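Local coordinates for T-lymphoma invasion and metastasis-inducing protein 1 (Homo sapiens, PDB 4K2P), which acts as a guanine nucleotide exchange factor for Rac, with a PH-CC-Ex domain that probably binds phosphoinositides and partners such as Par-3, at residues 67-79 with 88-100. The protein carries 5 engineered substitutions. Numbering follows the deposited sequence.
Sequences HAVWVENSIVQAV and VFCLSNSLGDAFL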
# COMPACT_ATOMS: atom_id res chain seq x y z
N HIS A 67 -3.24 4.58 -20.67
CA HIS A 67 -3.39 5.28 -19.40
C HIS A 67 -2.17 5.07 -18.51
O HIS A 67 -1.25 4.33 -18.86
CB HIS A 67 -4.67 4.86 -18.70
CG HIS A 67 -4.87 3.38 -18.66
ND1 HIS A 67 -5.48 2.69 -19.69
CD2 HIS A 67 -4.56 2.45 -17.72
CE1 HIS A 67 -5.53 1.40 -19.39
NE2 HIS A 67 -4.97 1.23 -18.20
N ALA A 68 -2.17 5.72 -17.36
CA ALA A 68 -1.04 5.69 -16.44
C ALA A 68 -1.53 5.65 -14.99
O ALA A 68 -2.54 6.27 -14.66
CB ALA A 68 -0.15 6.89 -16.67
N VAL A 69 -0.81 4.92 -14.15
CA VAL A 69 -1.12 4.82 -12.74
C VAL A 69 0.06 5.34 -11.95
O VAL A 69 1.17 4.83 -12.07
CB VAL A 69 -1.44 3.36 -12.32
CG1 VAL A 69 -1.76 3.29 -10.83
CG2 VAL A 69 -2.60 2.80 -13.14
N TRP A 70 -0.19 6.35 -11.14
CA TRP A 70 0.81 6.94 -10.26
C TRP A 70 1.01 6.06 -9.04
O TRP A 70 0.06 5.77 -8.33
CB TRP A 70 0.35 8.34 -9.85
CG TRP A 70 1.33 9.12 -9.04
CD1 TRP A 70 2.65 9.37 -9.33
CD2 TRP A 70 1.06 9.80 -7.81
NE1 TRP A 70 3.21 10.14 -8.35
CE2 TRP A 70 2.25 10.42 -7.41
CE3 TRP A 70 -0.08 9.93 -7.01
CZ2 TRP A 70 2.34 11.17 -6.23
CZ3 TRP A 70 0.01 10.67 -5.85
CH2 TRP A 70 1.21 11.28 -5.47
N VAL A 71 2.24 5.63 -8.79
CA VAL A 71 2.49 4.60 -7.78
C VAL A 71 3.42 5.06 -6.66
O VAL A 71 3.93 4.22 -5.92
CB VAL A 71 3.08 3.31 -8.41
CG1 VAL A 71 2.15 2.79 -9.49
CG2 VAL A 71 4.46 3.56 -8.98
N GLU A 72 3.62 6.36 -6.52
CA GLU A 72 4.37 6.88 -5.37
C GLU A 72 3.68 6.41 -4.10
O GLU A 72 2.46 6.40 -4.03
CB GLU A 72 4.45 8.42 -5.38
CG GLU A 72 5.72 8.98 -6.01
CD GLU A 72 5.84 10.50 -5.91
OE1 GLU A 72 5.44 11.09 -4.89
OE2 GLU A 72 6.36 11.11 -6.87
N ASN A 73 4.47 5.97 -3.13
CA ASN A 73 3.97 5.57 -1.81
C ASN A 73 2.97 4.42 -1.88
O ASN A 73 2.02 4.35 -1.10
CB ASN A 73 3.35 6.78 -1.09
CG ASN A 73 4.38 7.83 -0.73
OD1 ASN A 73 5.45 7.52 -0.21
ND2 ASN A 73 4.07 9.08 -1.01
N SER A 74 3.21 3.50 -2.81
CA SER A 74 2.40 2.30 -2.97
C SER A 74 2.94 1.12 -2.16
O SER A 74 4.06 1.16 -1.64
CB SER A 74 2.32 1.90 -4.44
OG SER A 74 1.58 2.85 -5.18
N ILE A 75 2.14 0.08 -2.05
CA ILE A 75 2.59 -1.21 -1.56
C ILE A 75 2.26 -2.25 -2.62
O ILE A 75 1.21 -2.20 -3.24
CB ILE A 75 1.92 -1.60 -0.22
CG1 ILE A 75 2.37 -0.66 0.91
CG2 ILE A 75 2.27 -3.04 0.16
CD1 ILE A 75 1.55 -0.80 2.20
N VAL A 76 3.15 -3.21 -2.81
CA VAL A 76 2.91 -4.31 -3.72
C VAL A 76 3.06 -5.57 -2.88
O VAL A 76 3.99 -5.68 -2.08
CB VAL A 76 3.87 -4.33 -4.92
CG1 VAL A 76 3.40 -5.33 -5.96
CG2 VAL A 76 3.98 -2.94 -5.55
N GLN A 77 2.13 -6.51 -3.07
CA GLN A 77 2.11 -7.78 -2.35
C GLN A 77 1.82 -8.93 -3.31
O GLN A 77 0.92 -8.84 -4.12
CB GLN A 77 1.04 -7.78 -1.25
CG GLN A 77 1.26 -6.80 -0.12
CD GLN A 77 2.30 -7.29 0.86
OE1 GLN A 77 2.01 -8.09 1.75
NE2 GLN A 77 3.52 -6.80 0.71
N ALA A 78 2.58 -10.01 -3.20
CA ALA A 78 2.20 -11.26 -3.84
C ALA A 78 0.84 -11.70 -3.33
O ALA A 78 0.49 -11.43 -2.18
CB ALA A 78 3.24 -12.33 -3.57
N VAL A 79 0.08 -12.36 -4.19
CA VAL A 79 -1.21 -12.93 -3.81
C VAL A 79 -1.20 -14.40 -4.18
O VAL A 79 -1.98 -14.84 -5.02
CB VAL A 79 -2.39 -12.23 -4.51
CG1 VAL A 79 -3.70 -12.63 -3.84
CG2 VAL A 79 -2.21 -10.72 -4.47
N VAL A 88 0.15 -13.89 -9.29
CA VAL A 88 -0.58 -12.64 -9.14
C VAL A 88 0.09 -11.78 -8.07
O VAL A 88 0.52 -12.30 -7.05
CB VAL A 88 -2.06 -12.90 -8.77
CG1 VAL A 88 -2.81 -11.59 -8.56
CG2 VAL A 88 -2.74 -13.71 -9.85
N PHE A 89 0.23 -10.49 -8.33
CA PHE A 89 0.57 -9.53 -7.28
C PHE A 89 -0.39 -8.35 -7.35
O PHE A 89 -1.05 -8.15 -8.35
CB PHE A 89 2.03 -9.06 -7.38
CG PHE A 89 2.42 -8.47 -8.71
CD1 PHE A 89 2.81 -9.28 -9.76
CD2 PHE A 89 2.47 -7.09 -8.88
CE1 PHE A 89 3.20 -8.73 -10.97
CE2 PHE A 89 2.86 -6.54 -10.08
CZ PHE A 89 3.23 -7.36 -11.13
N CYS A 90 -0.47 -7.60 -6.25
CA CYS A 90 -1.46 -6.54 -6.09
C CYS A 90 -0.76 -5.26 -5.68
O CYS A 90 -0.00 -5.25 -4.71
CB CYS A 90 -2.51 -6.94 -5.05
SG CYS A 90 -3.77 -5.67 -4.73
N LEU A 91 -0.97 -4.19 -6.44
CA LEU A 91 -0.48 -2.87 -6.07
C LEU A 91 -1.62 -2.07 -5.47
O LEU A 91 -2.69 -1.98 -6.06
CB LEU A 91 0.11 -2.13 -7.28
CG LEU A 91 0.77 -0.77 -6.99
CD1 LEU A 91 1.92 -0.51 -7.92
CD2 LEU A 91 -0.23 0.37 -7.09
N SER A 92 -1.41 -1.50 -4.29
CA SER A 92 -2.33 -0.53 -3.73
C SER A 92 -1.60 0.81 -3.64
O SER A 92 -0.50 0.87 -3.11
CB SER A 92 -2.85 -0.97 -2.36
OG SER A 92 -1.80 -1.48 -1.55
N ASN A 93 -2.21 1.86 -4.16
CA ASN A 93 -1.53 3.14 -4.29
C ASN A 93 -1.81 4.05 -3.09
O ASN A 93 -2.36 3.60 -2.09
CB ASN A 93 -1.94 3.83 -5.60
CG ASN A 93 -3.37 4.31 -5.59
OD1 ASN A 93 -4.12 4.06 -4.66
ND2 ASN A 93 -3.76 5.03 -6.64
N SER A 94 -1.41 5.30 -3.19
CA SER A 94 -1.54 6.23 -2.07
C SER A 94 -2.94 6.83 -1.96
O SER A 94 -3.20 7.60 -1.06
CB SER A 94 -0.49 7.34 -2.19
OG SER A 94 -0.75 8.16 -3.32
N LEU A 95 -3.83 6.48 -2.90
CA LEU A 95 -5.16 7.10 -2.97
C LEU A 95 -6.32 6.23 -2.50
O LEU A 95 -7.40 6.74 -2.21
CB LEU A 95 -5.44 7.55 -4.41
CG LEU A 95 -4.47 8.55 -5.03
CD1 LEU A 95 -4.94 8.95 -6.43
CD2 LEU A 95 -4.31 9.79 -4.14
N GLY A 96 -6.12 4.92 -2.42
CA GLY A 96 -7.18 3.99 -2.04
C GLY A 96 -7.58 3.06 -3.18
O GLY A 96 -8.54 2.30 -3.06
N ASP A 97 -6.84 3.13 -4.28
CA ASP A 97 -7.02 2.22 -5.41
C ASP A 97 -6.12 1.02 -5.25
O ASP A 97 -5.10 1.10 -4.58
CB ASP A 97 -6.68 2.89 -6.74
CG ASP A 97 -7.48 4.12 -6.99
OD1 ASP A 97 -8.71 4.01 -7.06
OD2 ASP A 97 -6.87 5.21 -7.14
N ALA A 98 -6.48 -0.08 -5.91
CA ALA A 98 -5.59 -1.22 -6.00
C ALA A 98 -5.84 -1.97 -7.31
O ALA A 98 -6.93 -1.92 -7.87
CB ALA A 98 -5.76 -2.14 -4.81
N PHE A 99 -4.81 -2.67 -7.78
CA PHE A 99 -4.78 -3.28 -9.10
C PHE A 99 -4.14 -4.65 -8.97
O PHE A 99 -3.19 -4.82 -8.23
CB PHE A 99 -3.98 -2.42 -10.09
CG PHE A 99 -4.37 -0.97 -10.09
CD1 PHE A 99 -3.82 -0.09 -9.18
CD2 PHE A 99 -5.30 -0.49 -11.01
CE1 PHE A 99 -4.18 1.25 -9.18
CE2 PHE A 99 -5.66 0.85 -11.01
CZ PHE A 99 -5.10 1.72 -10.09
N LEU A 100 -4.70 -5.63 -9.67
CA LEU A 100 -4.07 -6.94 -9.78
C LEU A 100 -3.28 -7.08 -11.07
O LEU A 100 -3.69 -6.59 -12.12
CB LEU A 100 -5.13 -8.03 -9.70
CG LEU A 100 -5.90 -8.12 -8.37
CD1 LEU A 100 -7.06 -9.07 -8.53
CD2 LEU A 100 -4.99 -8.58 -7.24
O HOH W 1 0.23 6.34 -5.60
O HOH W 2 -0.70 -4.03 -1.94
O HOH W 3 -1.36 -15.86 -7.49
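Ile75 and Ser92 form a hydrogen-bonded antiparallel pair in the hairpin of strands 75-78 and 88-92, part of the curled beta-sheet of the PH domain. Ile75 N gives a nearly straight bond to Ser92 O (3.0 Å), and Ser92 N returns one to Ile75 O. Gln77 and Cys90 repeat the exchange, and Val79 N closes the set on Val88 O at 2.9 Å. At the non-hydrogen-bonded positions between these pairs, Val76, Leu91, Ala78 and Phe89 share one face of the sheet, where helix 106-128 packs on Val76 and Ala78. Val76 lies alongside Phe89, its CG1 meeting ring atom CD2 at 3.5 Å, while its other methyl leans on Leu91. With CG anti to the backbone N (chi1 -175°), Leu91 reaches the turn with both methyls: CD1 meets Val71 CG1 at 3.7 Å, the two side chains crossing at about a right angle, and CD2 rests against Ser74. Cutting Leu91 back to an alanine is likely to leave Val71 CG1 and Val76 CG2 without their shared apolar partner and open a gap against Ser74. The side chains of Val69 and Phe99 meet from opposite directions, CG1 of Val69 near CE1 of the ring and CG2 over one ring face.

The type II turn from Val71 to Ser74 is braced by Ser74 OG, which donates to Val71 O from above the carbonyl plane. A water bridges the two segments at this end, donating to Trp70 O and Glu72 O and accepting from Ser94 N. Farther out, Ser92 OG is hydrogen-bonded to His237 ND1 of helix 233-241. Within the loop leading to strand 98-102, Asn93 OD1 accepts from Asp97 N at 2.9 Å, while Asn93 ND2 donates to the anti lone pair of Asp97 OD2.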